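PDB 6C72: particle-associated glycoside hydrolase, which probably cleaves glycosidic bonds in the capsular polysaccharide of Acinetobacter baumannii as the trimeric tailspike with which phage Fri1 degrades the host capsule during entry. Local coordinates for residues A[419-430]-A[442-453]; A[44-55]-A[93-101]. All blocks are in the same frame, centred on the assembly; numbering follows the deposited sequence.

Contact 1 (A[419-430]-A[442-453]); sequences GDFLIEGNRFQD and ASFGVNTFLGTA. With ZN (zinc ion), chain I.
Asn447 OD1 takes two N-H groups of Asn426: the backbone N at 2.9 Å and the side-chain ND2, also at 2.9 Å. The two amides lie side by side with planes only 13° apart. From the same Asn447 amide, ND2 reaches Ile423 O in a nearly straight bond of 2.9 Å, coming from above the carbonyl plane while Gly445 N binds that oxygen from the other face. On successive coils of a right-handed parallel beta-helix, Asn447 thus ties Ile423 O of the strand pair 422-424/443-444 to Asn426 at the turn before 427-429/448-450, and Asn426 carries the stack on to Phe398 O and Asn401 N of the preceding coil. The Phe428 and Phe449 rings run near parallel but slid apart, their centroids 5.4 Å from each other; Asn426 CB lies over one face of Phe428. Ile423 CG2 and CD1 lie beside Phe444 CD2 and CE2, the two side chains pointing the same way. At the far end, Asp430 OD1 accepts from Thr452 N at 2.8 Å and from Thr452 OG1. Glu424 chelates a zinc ion through OE1 and OE2. Strands 396-399 and 402-403 flank 422-429, while helix 438-441 leads into 443-444.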
loop_
_atom_site.group_PDB
_atom_site.type_symbol
_atom_site.label_atom_id
_atom_site.label_comp_id
_atom_site.label_asym_id
_atom_site.label_seq_id
_atom_site.Cartn_x
_atom_site.Cartn_y
_atom_site.Cartn_z
ATOM N N GLY A 419 5.516 5.595 -22.914
ATOM C CA GLY A 419 5.041 4.227 -22.853
ATOM C C GLY A 419 5.127 3.600 -21.484
ATOM O O GLY A 419 4.509 2.550 -21.264
ATOM N N ASP A 420 5.867 4.212 -20.562
ATOM C CA ASP A 420 5.935 3.720 -19.198
ATOM C C ASP A 420 4.801 4.266 -18.334
ATOM O O ASP A 420 4.815 4.070 -17.120
ATOM C CB ASP A 420 7.306 4.038 -18.599
ATOM C CG ASP A 420 8.425 3.328 -19.336
ATOM O OD1 ASP A 420 8.275 2.114 -19.621
ATOM O OD2 ASP A 420 9.444 3.978 -19.673
ATOM N N PHE A 421 3.830 4.943 -18.941
ATOM C CA PHE A 421 2.572 5.326 -18.299
ATOM C C PHE A 421 1.513 4.292 -18.692
ATOM O O PHE A 421 1.100 4.228 -19.856
ATOM C CB PHE A 421 2.173 6.740 -18.728
ATOM C CG PHE A 421 1.000 7.317 -17.972
ATOM C CD1 PHE A 421 1.136 7.738 -16.656
ATOM C CD2 PHE A 421 -0.229 7.471 -18.586
ATOM C CE1 PHE A 421 0.056 8.284 -15.959
ATOM C CE2 PHE A 421 -1.309 8.019 -17.891
ATOM C CZ PHE A 421 -1.161 8.426 -16.572
ATOM N N LEU A 422 1.090 3.473 -17.731
ATOM C CA LEU A 422 0.201 2.345 -17.988
ATOM C C LEU A 422 -1.244 2.712 -17.668
ATOM O O LEU A 422 -1.549 3.148 -16.553
ATOM C CB LEU A 422 0.626 1.122 -17.173
ATOM C CG LEU A 422 -0.271 -0.119 -17.295
ATOM C CD1 LEU A 422 -0.377 -0.575 -18.750
ATOM C CD2 LEU A 422 0.256 -1.249 -16.436
ATOM N N ILE A 423 -2.126 2.493 -18.640
ATOM C CA ILE A 423 -3.553 2.777 -18.536
ATOM C C ILE A 423 -4.286 1.440 -18.621
ATOM O O ILE A 423 -4.332 0.812 -19.689
ATOM C CB ILE A 423 -4.008 3.747 -19.633
ATOM C CG1 ILE A 423 -3.262 5.080 -19.474
ATOM C CG2 ILE A 423 -5.537 3.909 -19.635
ATOM C CD1 ILE A 423 -3.589 6.097 -20.520
ATOM N N GLU A 424 -4.850 1.001 -17.498
ATOM C CA GLU A 424 -5.306 -0.373 -17.349
ATOM C C GLU A 424 -6.461 -0.452 -16.354
ATOM O O GLU A 424 -6.431 0.201 -15.310
ATOM C CB GLU A 424 -4.146 -1.250 -16.884
ATOM C CG GLU A 424 -4.527 -2.633 -16.409
ATOM C CD GLU A 424 -3.304 -3.439 -15.988
ATOM O OE1 GLU A 424 -2.771 -3.169 -14.886
ATOM O OE2 GLU A 424 -2.869 -4.323 -16.769
ATOM N N GLY A 425 -7.454 -1.288 -16.669
ATOM C CA GLY A 425 -8.548 -1.554 -15.763
ATOM C C GLY A 425 -9.534 -0.423 -15.564
ATOM O O GLY A 425 -10.327 -0.484 -14.622
ATOM N N ASN A 426 -9.499 0.612 -16.403
ATOM C CA ASN A 426 -10.310 1.807 -16.233
ATOM C C ASN A 426 -11.681 1.657 -16.897
ATOM O O ASN A 426 -11.867 0.865 -17.820
ATOM C CB ASN A 426 -9.579 3.024 -16.795
ATOM C CG ASN A 426 -8.244 3.267 -16.099
ATOM O OD1 ASN A 426 -8.200 3.822 -14.998
ATOM N ND2 ASN A 426 -7.159 2.819 -16.715
ATOM N N ARG A 427 -12.648 2.441 -16.408
ATOM C CA ARG A 427 -13.960 2.558 -17.032
ATOM C C ARG A 427 -14.067 3.924 -17.691
ATOM O O ARG A 427 -14.083 4.954 -17.011
ATOM C CB ARG A 427 -15.080 2.358 -16.021
ATOM C CG ARG A 427 -15.146 0.958 -15.512
ATOM C CD ARG A 427 -16.583 0.555 -15.353
ATOM N NE ARG A 427 -17.280 1.507 -14.507
ATOM C CZ ARG A 427 -18.396 1.221 -13.860
ATOM N NH1 ARG A 427 -18.932 0.012 -13.979
ATOM N NH2 ARG A 427 -18.968 2.138 -13.091
ATOM N N PHE A 428 -14.176 3.925 -19.010
ATOM C CA PHE A 428 -14.221 5.148 -19.800
ATOM C C PHE A 428 -15.658 5.371 -20.268
ATOM O O PHE A 428 -16.114 4.743 -21.230
ATOM C CB PHE A 428 -13.248 5.067 -20.977
ATOM C CG PHE A 428 -11.788 5.068 -20.573
ATOM C CD1 PHE A 428 -11.234 6.158 -19.917
ATOM C CD2 PHE A 428 -10.964 3.995 -20.881
ATOM C CE1 PHE A 428 -9.883 6.163 -19.558
ATOM C CE2 PHE A 428 -9.621 3.995 -20.531
ATOM C CZ PHE A 428 -9.078 5.075 -19.873
ATOM N N GLN A 429 -16.380 6.252 -19.579
ATOM C CA GLN A 429 -17.738 6.594 -19.981
ATOM C C GLN A 429 -17.673 7.793 -20.910
ATOM O O GLN A 429 -17.372 8.909 -20.467
ATOM C CB GLN A 429 -18.645 6.894 -18.791
ATOM C CG GLN A 429 -20.090 7.094 -19.228
ATOM C CD GLN A 429 -21.062 7.189 -18.073
ATOM O OE1 GLN A 429 -21.883 6.295 -17.859
ATOM N NE2 GLN A 429 -20.984 8.285 -17.325
ATOM N N ASP A 430 -17.945 7.553 -22.196
ATOM C CA ASP A 430 -17.951 8.553 -23.259
ATOM C C ASP A 430 -16.585 9.195 -23.470
ATOM O O ASP A 430 -16.493 10.210 -24.166
ATOM C CB ASP A 430 -18.987 9.669 -23.017
ATOM C CG ASP A 430 -20.433 9.179 -23.038
ATOM O OD1 ASP A 430 -20.755 8.229 -23.777
ATOM O OD2 ASP A 430 -21.272 9.795 -22.344
ATOM N N ALA A 442 0.908 6.150 -24.497
ATOM C CA ALA A 442 0.812 5.349 -23.293
ATOM C C ALA A 442 0.700 3.864 -23.623
ATOM O O ALA A 442 0.356 3.465 -24.739
ATOM C CB ALA A 442 -0.397 5.777 -22.459
ATOM N N SER A 443 0.989 3.042 -22.618
ATOM C CA SER A 443 0.661 1.635 -22.676
ATOM C C SER A 443 -0.770 1.456 -22.198
ATOM O O SER A 443 -1.164 2.019 -21.171
ATOM C CB SER A 443 1.621 0.806 -21.829
ATOM O OG SER A 443 2.873 0.692 -22.477
ATOM N N PHE A 444 -1.545 0.684 -22.958
ATOM C CA PHE A 444 -2.929 0.367 -22.638
ATOM C C PHE A 444 -3.044 -1.136 -22.422
ATOM O O PHE A 444 -2.661 -1.922 -23.295
ATOM C CB PHE A 444 -3.865 0.779 -23.780
ATOM C CG PHE A 444 -4.027 2.262 -23.940
ATOM C CD1 PHE A 444 -3.097 2.998 -24.665
ATOM C CD2 PHE A 444 -5.130 2.912 -23.406
ATOM C CE1 PHE A 444 -3.252 4.378 -24.818
ATOM C CE2 PHE A 444 -5.293 4.284 -23.556
ATOM C CZ PHE A 444 -4.359 5.019 -24.260
ATOM N N GLY A 445 -3.573 -1.528 -21.273
ATOM C CA GLY A 445 -4.013 -2.890 -21.041
ATOM C C GLY A 445 -5.487 -3.050 -21.352
ATOM O O GLY A 445 -6.049 -2.356 -22.206
ATOM N N VAL A 446 -6.126 -3.985 -20.655
ATOM C CA VAL A 446 -7.575 -4.078 -20.722
ATOM C C VAL A 446 -8.182 -2.837 -20.081
ATOM O O VAL A 446 -7.767 -2.422 -18.993
ATOM C CB VAL A 446 -8.068 -5.348 -20.019
ATOM C CG1 VAL A 446 -9.589 -5.336 -19.922
ATOM C CG2 VAL A 446 -7.593 -6.584 -20.760
ATOM N N ASN A 447 -9.151 -2.230 -20.767
ATOM C CA ASN A 447 -9.974 -1.153 -20.229
ATOM C C ASN A 447 -11.413 -1.370 -20.703
ATOM O O ASN A 447 -11.670 -2.138 -21.634
ATOM C CB ASN A 447 -9.460 0.243 -20.639
ATOM C CG ASN A 447 -8.115 0.592 -19.996
ATOM O OD1 ASN A 447 -8.052 1.003 -18.832
ATOM N ND2 ASN A 447 -7.033 0.423 -20.754
ATOM N N THR A 448 -12.362 -0.729 -20.024
ATOM C CA THR A 448 -13.770 -0.838 -20.381
ATOM C C THR A 448 -14.249 0.463 -21.008
ATOM O O THR A 448 -14.166 1.523 -20.381
ATOM C CB THR A 448 -14.619 -1.190 -19.164
ATOM O OG1 THR A 448 -14.179 -2.448 -18.651
ATOM C CG2 THR A 448 -16.108 -1.308 -19.566
ATOM N N PHE A 449 -14.810 0.374 -22.213
ATOM C CA PHE A 449 -15.254 1.554 -22.944
ATOM C C PHE A 449 -16.775 1.571 -22.984
ATOM O O PHE A 449 -17.403 0.598 -23.411
ATOM C CB PHE A 449 -14.626 1.579 -24.338
ATOM C CG PHE A 449 -13.136 1.616 -24.285
ATOM C CD1 PHE A 449 -12.460 2.836 -24.192
ATOM C CD2 PHE A 449 -12.405 0.447 -24.235
ATOM C CE1 PHE A 449 -11.059 2.891 -24.096
ATOM C CE2 PHE A 449 -11.007 0.492 -24.135
ATOM C CZ PHE A 449 -10.337 1.722 -24.060
ATOM N N LEU A 450 -17.360 2.650 -22.467
ATOM C CA LEU A 450 -18.801 2.774 -22.301
ATOM C C LEU A 450 -19.320 3.969 -23.085
ATOM O O LEU A 450 -18.592 4.935 -23.341
ATOM C CB LEU A 450 -19.179 2.928 -20.831
ATOM C CG LEU A 450 -18.718 1.772 -19.951
ATOM C CD1 LEU A 450 -18.759 2.169 -18.479
ATOM C CD2 LEU A 450 -19.604 0.571 -20.229
ATOM N N GLY A 451 -20.593 3.882 -23.454
ATOM C CA GLY A 451 -21.208 4.954 -24.208
ATOM C C GLY A 451 -20.495 5.143 -25.528
ATOM O O GLY A 451 -20.210 4.184 -26.258
ATOM N N THR A 452 -20.176 6.396 -25.836
ATOM C CA THR A 452 -19.500 6.744 -27.075
ATOM C C THR A 452 -17.976 6.817 -26.931
ATOM O O THR A 452 -17.335 7.543 -27.698
ATOM C CB THR A 452 -20.036 8.072 -27.595
ATOM O OG1 THR A 452 -19.752 9.097 -26.634
ATOM C CG2 THR A 452 -21.544 7.974 -27.789
ATOM N N ALA A 453 -17.393 6.114 -25.957
ATOM C CA ALA A 453 -15.954 6.207 -25.721
ATOM C C ALA A 453 -15.147 5.656 -26.896
ATOM O O ALA A 453 -15.516 4.652 -27.512
ATOM C CB ALA A 453 -15.570 5.463 -24.442
HETATM ZN ZN ZN I . -1.874 -5.425 -14.979
HETATM O O HOH W 1 -4.522 -5.373 -18.593
HETATM O O HOH W 2 -1.537 -7.195 -16.667
HETATM O O HOH W 3 0.030 -4.312 -14.450
#

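Contact 2 (A[44-55]-A[93-101]); sequences YVAGTGFGGATY and TQAGLRAEL
Tyr44 lays its ring over Gly96 where the N-terminal beta domain meets the entrance to the beta-helix, between strand 89-91 and helix 110-122. Its chi1 of -164° turns the ring away from the backbone N and across Gly96, whose CA stands 3.4 Å from the ring centroid, a CH-pi contact only 7° off the ring normal. Gln94 O lies at the ring edge, 3.5 Å from Tyr44 CE2, and the hydroxyl is held beyond the contact by Gly67 O. From Val45 to Thr48 the chain makes a type II beta turn, braced by Thr48 OG1 donating to Val45 O in the carbonyl plane. Phe50 then offers a ring face to Ala99, whose CB is 3.7 Å from the ring centroid and offset toward the rim. Glu100 crosses the end of Phe50 at about a right angle, its OE2 at the ring edge 3.6 Å from Phe50 CZ; this glutamate is also a zinc ligand in a structure of the protein. Gly51 packs against Thr93, its CA 3.5 Å from Thr93 OG1. At Gly52 the carbonyl O accepts from Gln94 NE2 in the plane of that amide; the modelled length of 2.5 Å is short and its exact value doubtful at this resolution. The other end of the amide, Gln94 OE1, accepts from His91 N. Ala53 CB packs on the Gln94 amide. Last, Tyr55 OH donates to a water 2.8 Å away, which in turn donates to Gln94 O, also at 2.8 Å.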
loop_
_atom_site.group_PDB
_atom_site.type_symbol
_atom_site.label_atom_id
_atom_site.label_comp_id
_atom_site.label_asym_id
_atom_site.label_seq_id
_atom_site.Cartn_x
_atom_site.Cartn_y
_atom_site.Cartn_z
ATOM N N TYR A 44 -14.225 30.621 36.376
ATOM C CA TYR A 44 -13.185 31.642 36.338
ATOM C C TYR A 44 -13.786 33.018 36.607
ATOM O O TYR A 44 -13.427 33.683 37.581
ATOM C CB TYR A 44 -12.453 31.628 35.003
ATOM C CG TYR A 44 -11.135 32.374 35.035
ATOM C CD1 TYR A 44 -11.089 33.762 34.982
ATOM C CD2 TYR A 44 -9.931 31.681 35.111
ATOM C CE1 TYR A 44 -9.887 34.426 35.008
ATOM C CE2 TYR A 44 -8.740 32.334 35.132
ATOM C CZ TYR A 44 -8.719 33.699 35.073
ATOM O OH TYR A 44 -7.514 34.341 35.095
ATOM N N VAL A 45 -14.717 33.453 35.760
ATOM C CA VAL A 45 -15.509 34.657 36.005
ATOM C C VAL A 45 -16.828 34.261 36.661
ATOM O O VAL A 45 -17.545 33.385 36.160
ATOM C CB VAL A 45 -15.748 35.445 34.706
ATOM C CG1 VAL A 45 -16.706 36.596 34.953
ATOM C CG2 VAL A 45 -14.428 35.970 34.174
ATOM N N ALA A 46 -17.150 34.916 37.773
ATOM C CA ALA A 46 -18.283 34.504 38.594
ATOM C C ALA A 46 -19.571 34.463 37.784
ATOM O O ALA A 46 -19.884 35.394 37.034
ATOM C CB ALA A 46 -18.441 35.450 39.781
ATOM N N GLY A 47 -20.303 33.358 37.927
ATOM C CA GLY A 47 -21.605 33.168 37.320
ATOM C C GLY A 47 -21.609 32.700 35.879
ATOM O O GLY A 47 -22.696 32.569 35.298
ATOM N N THR A 48 -20.441 32.417 35.280
ATOM C CA THR A 48 -20.427 31.981 33.892
ATOM C C THR A 48 -20.505 30.468 33.750
ATOM O O THR A 48 -20.920 29.982 32.693
ATOM C CB THR A 48 -19.168 32.468 33.148
ATOM O OG1 THR A 48 -17.985 31.881 33.712
ATOM C CG2 THR A 48 -19.065 33.987 33.180
ATOM N N GLY A 49 -20.093 29.714 34.766
ATOM C CA GLY A 49 -20.079 28.270 34.660
ATOM C C GLY A 49 -18.918 27.696 33.879
ATOM O O GLY A 49 -18.865 26.476 33.688
ATOM N N PHE A 50 -17.999 28.535 33.412
ATOM C CA PHE A 50 -16.820 28.109 32.674
ATOM C C PHE A 50 -15.573 28.460 33.471
ATOM O O PHE A 50 -15.526 29.502 34.137
ATOM C CB PHE A 50 -16.762 28.779 31.302
ATOM C CG PHE A 50 -17.864 28.356 30.384
ATOM C CD1 PHE A 50 -19.084 29.004 30.408
ATOM C CD2 PHE A 50 -17.678 27.297 29.493
ATOM C CE1 PHE A 50 -20.111 28.608 29.564
ATOM C CE2 PHE A 50 -18.701 26.894 28.643
ATOM C CZ PHE A 50 -19.925 27.552 28.684
ATOM N N GLY A 51 -14.567 27.584 33.409
ATOM C CA GLY A 51 -13.244 27.908 33.904
ATOM C C GLY A 51 -12.920 27.462 35.313
ATOM O O GLY A 51 -11.815 27.752 35.784
ATOM N N GLY A 52 -13.834 26.784 36.001
ATOM C CA GLY A 52 -13.522 26.283 37.326
ATOM C C GLY A 52 -12.316 25.363 37.309
ATOM O O GLY A 52 -12.021 24.705 36.310
ATOM N N ALA A 53 -11.599 25.331 38.432
ATOM C CA ALA A 53 -10.355 24.578 38.507
ATOM C C ALA A 53 -10.018 24.281 39.966
ATOM O O ALA A 53 -10.733 24.680 40.894
ATOM C CB ALA A 53 -9.224 25.332 37.809
ATOM N N THR A 54 -8.925 23.544 40.151
ATOM C CA THR A 54 -8.419 23.149 41.456
ATOM C C THR A 54 -7.033 23.741 41.657
ATOM O O THR A 54 -6.194 23.703 40.752
ATOM C CB THR A 54 -8.375 21.626 41.588
ATOM O OG1 THR A 54 -9.708 21.117 41.497
ATOM C CG2 THR A 54 -7.782 21.210 42.918
ATOM N N TYR A 55 -6.790 24.261 42.856
ATOM C CA TYR A 55 -5.561 24.970 43.167
ATOM C C TYR A 55 -4.948 24.435 44.452
ATOM O O TYR A 55 -5.638 23.870 45.306
ATOM C CB TYR A 55 -5.817 26.474 43.297
ATOM C CG TYR A 55 -6.412 27.100 42.055
ATOM C CD1 TYR A 55 -7.779 27.029 41.799
ATOM C CD2 TYR A 55 -5.607 27.778 41.141
ATOM C CE1 TYR A 55 -8.327 27.599 40.661
ATOM C CE2 TYR A 55 -6.147 28.363 40.008
ATOM C CZ TYR A 55 -7.507 28.265 39.776
ATOM O OH TYR A 55 -8.043 28.840 38.655
ATOM N N THR A 93 -10.591 28.017 29.251
ATOM C CA THR A 93 -11.402 28.832 30.149
ATOM C C THR A 93 -10.767 28.957 31.530
ATOM O O THR A 93 -11.015 29.942 32.241
ATOM C CB THR A 93 -12.807 28.249 30.270
ATOM O OG1 THR A 93 -12.713 26.868 30.637
ATOM C CG2 THR A 93 -13.588 28.404 28.965
ATOM N N GLN A 94 -9.948 27.989 31.933
ATOM C CA GLN A 94 -9.286 28.068 33.230
ATOM C C GLN A 94 -8.117 29.049 33.237
ATOM O O GLN A 94 -7.471 29.211 34.283
ATOM C CB GLN A 94 -8.825 26.671 33.667
ATOM C CG GLN A 94 -9.992 25.690 33.848
ATOM C CD GLN A 94 -9.549 24.247 34.049
ATOM O OE1 GLN A 94 -8.643 23.758 33.371
ATOM N NE2 GLN A 94 -10.191 23.559 34.980
ATOM N N ALA A 95 -7.823 29.693 32.104
ATOM C CA ALA A 95 -6.916 30.834 32.050
ATOM C C ALA A 95 -7.652 32.137 31.792
ATOM O O ALA A 95 -7.013 33.166 31.555
ATOM C CB ALA A 95 -5.851 30.629 30.975
ATOM N N GLY A 96 -8.978 32.119 31.818
ATOM C CA GLY A 96 -9.762 33.314 31.628
ATOM C C GLY A 96 -10.360 33.478 30.251
ATOM O O GLY A 96 -11.027 34.486 30.010
ATOM N N LEU A 97 -10.150 32.532 29.342
ATOM C CA LEU A 97 -10.718 32.662 28.006
ATOM C C LEU A 97 -12.245 32.721 28.081
ATOM O O LEU A 97 -12.873 31.941 28.802
ATOM C CB LEU A 97 -10.262 31.497 27.133
ATOM C CG LEU A 97 -10.595 31.629 25.649
ATOM C CD1 LEU A 97 -9.306 31.567 24.840
ATOM C CD2 LEU A 97 -11.546 30.540 25.228
ATOM N N ARG A 98 -12.845 33.668 27.362
ATOM C CA ARG A 98 -14.289 33.837 27.413
ATOM C C ARG A 98 -14.960 32.868 26.447
ATOM O O ARG A 98 -14.648 32.860 25.253
ATOM C CB ARG A 98 -14.678 35.281 27.083
ATOM C CG ARG A 98 -14.444 36.303 28.210
ATOM C CD ARG A 98 -14.802 37.743 27.774
ATOM N NE ARG A 98 -16.233 37.908 27.490
ATOM C CZ ARG A 98 -16.814 39.053 27.119
ATOM N NH1 ARG A 98 -16.087 40.163 26.980
ATOM N NH2 ARG A 98 -18.130 39.090 26.900
ATOM N N ALA A 99 -15.893 32.067 26.959
ATOM C CA ALA A 99 -16.525 31.002 26.183
ATOM C C ALA A 99 -17.812 31.470 25.501
ATOM O O ALA A 99 -18.369 32.527 25.812
ATOM C CB ALA A 99 -16.835 29.797 27.069
ATOM N N GLU A 100 -18.270 30.653 24.551
ATOM C CA GLU A 100 -19.567 30.812 23.883
ATOM C C GLU A 100 -19.788 32.214 23.327
ATOM O O GLU A 100 -20.916 32.696 23.255
ATOM C CB GLU A 100 -20.712 30.436 24.816
ATOM C CG GLU A 100 -20.530 29.090 25.453
ATOM C CD GLU A 100 -21.740 28.207 25.257
ATOM O OE1 GLU A 100 -21.906 27.671 24.133
ATOM O OE2 GLU A 100 -22.536 28.066 26.219
ATOM N N LEU A 101 -18.718 32.882 22.919
ATOM C CA LEU A 101 -18.852 34.188 22.299
ATOM C C LEU A 101 -19.350 34.038 20.864
ATOM O O LEU A 101 -19.122 33.021 20.211
ATOM C CB LEU A 101 -17.511 34.920 22.347
ATOM C CG LEU A 101 -17.107 35.370 23.759
ATOM C CD1 LEU A 101 -15.775 36.112 23.769
ATOM C CD2 LEU A 101 -18.205 36.250 24.376
HETATM O O HOH W 4 -6.390 29.901 36.719
#

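Overall arrangement
Contact 2 comes first along the chain and joins the N-terminal domain to the start of the beta-helix; contact 1 pairs strands of late coils, so the two lie on opposite sides of the chain's centre. Their centres are 61 Å apart and their nearest atoms about 45 Å apart, without touching. Both have zinc nearby: Glu424 binds the ion of contact 1, and in contact 2 the Thr93 side chain is about 4 Å from another. The subunit setting differs. At contact 1, Lys370 NZ of a neighbouring subunit hydrogen-bonds to Gly425 O, and Asp420 packs on Val446 of the third subunit, whereas no other chain of the assembly touches the segments of contact 2.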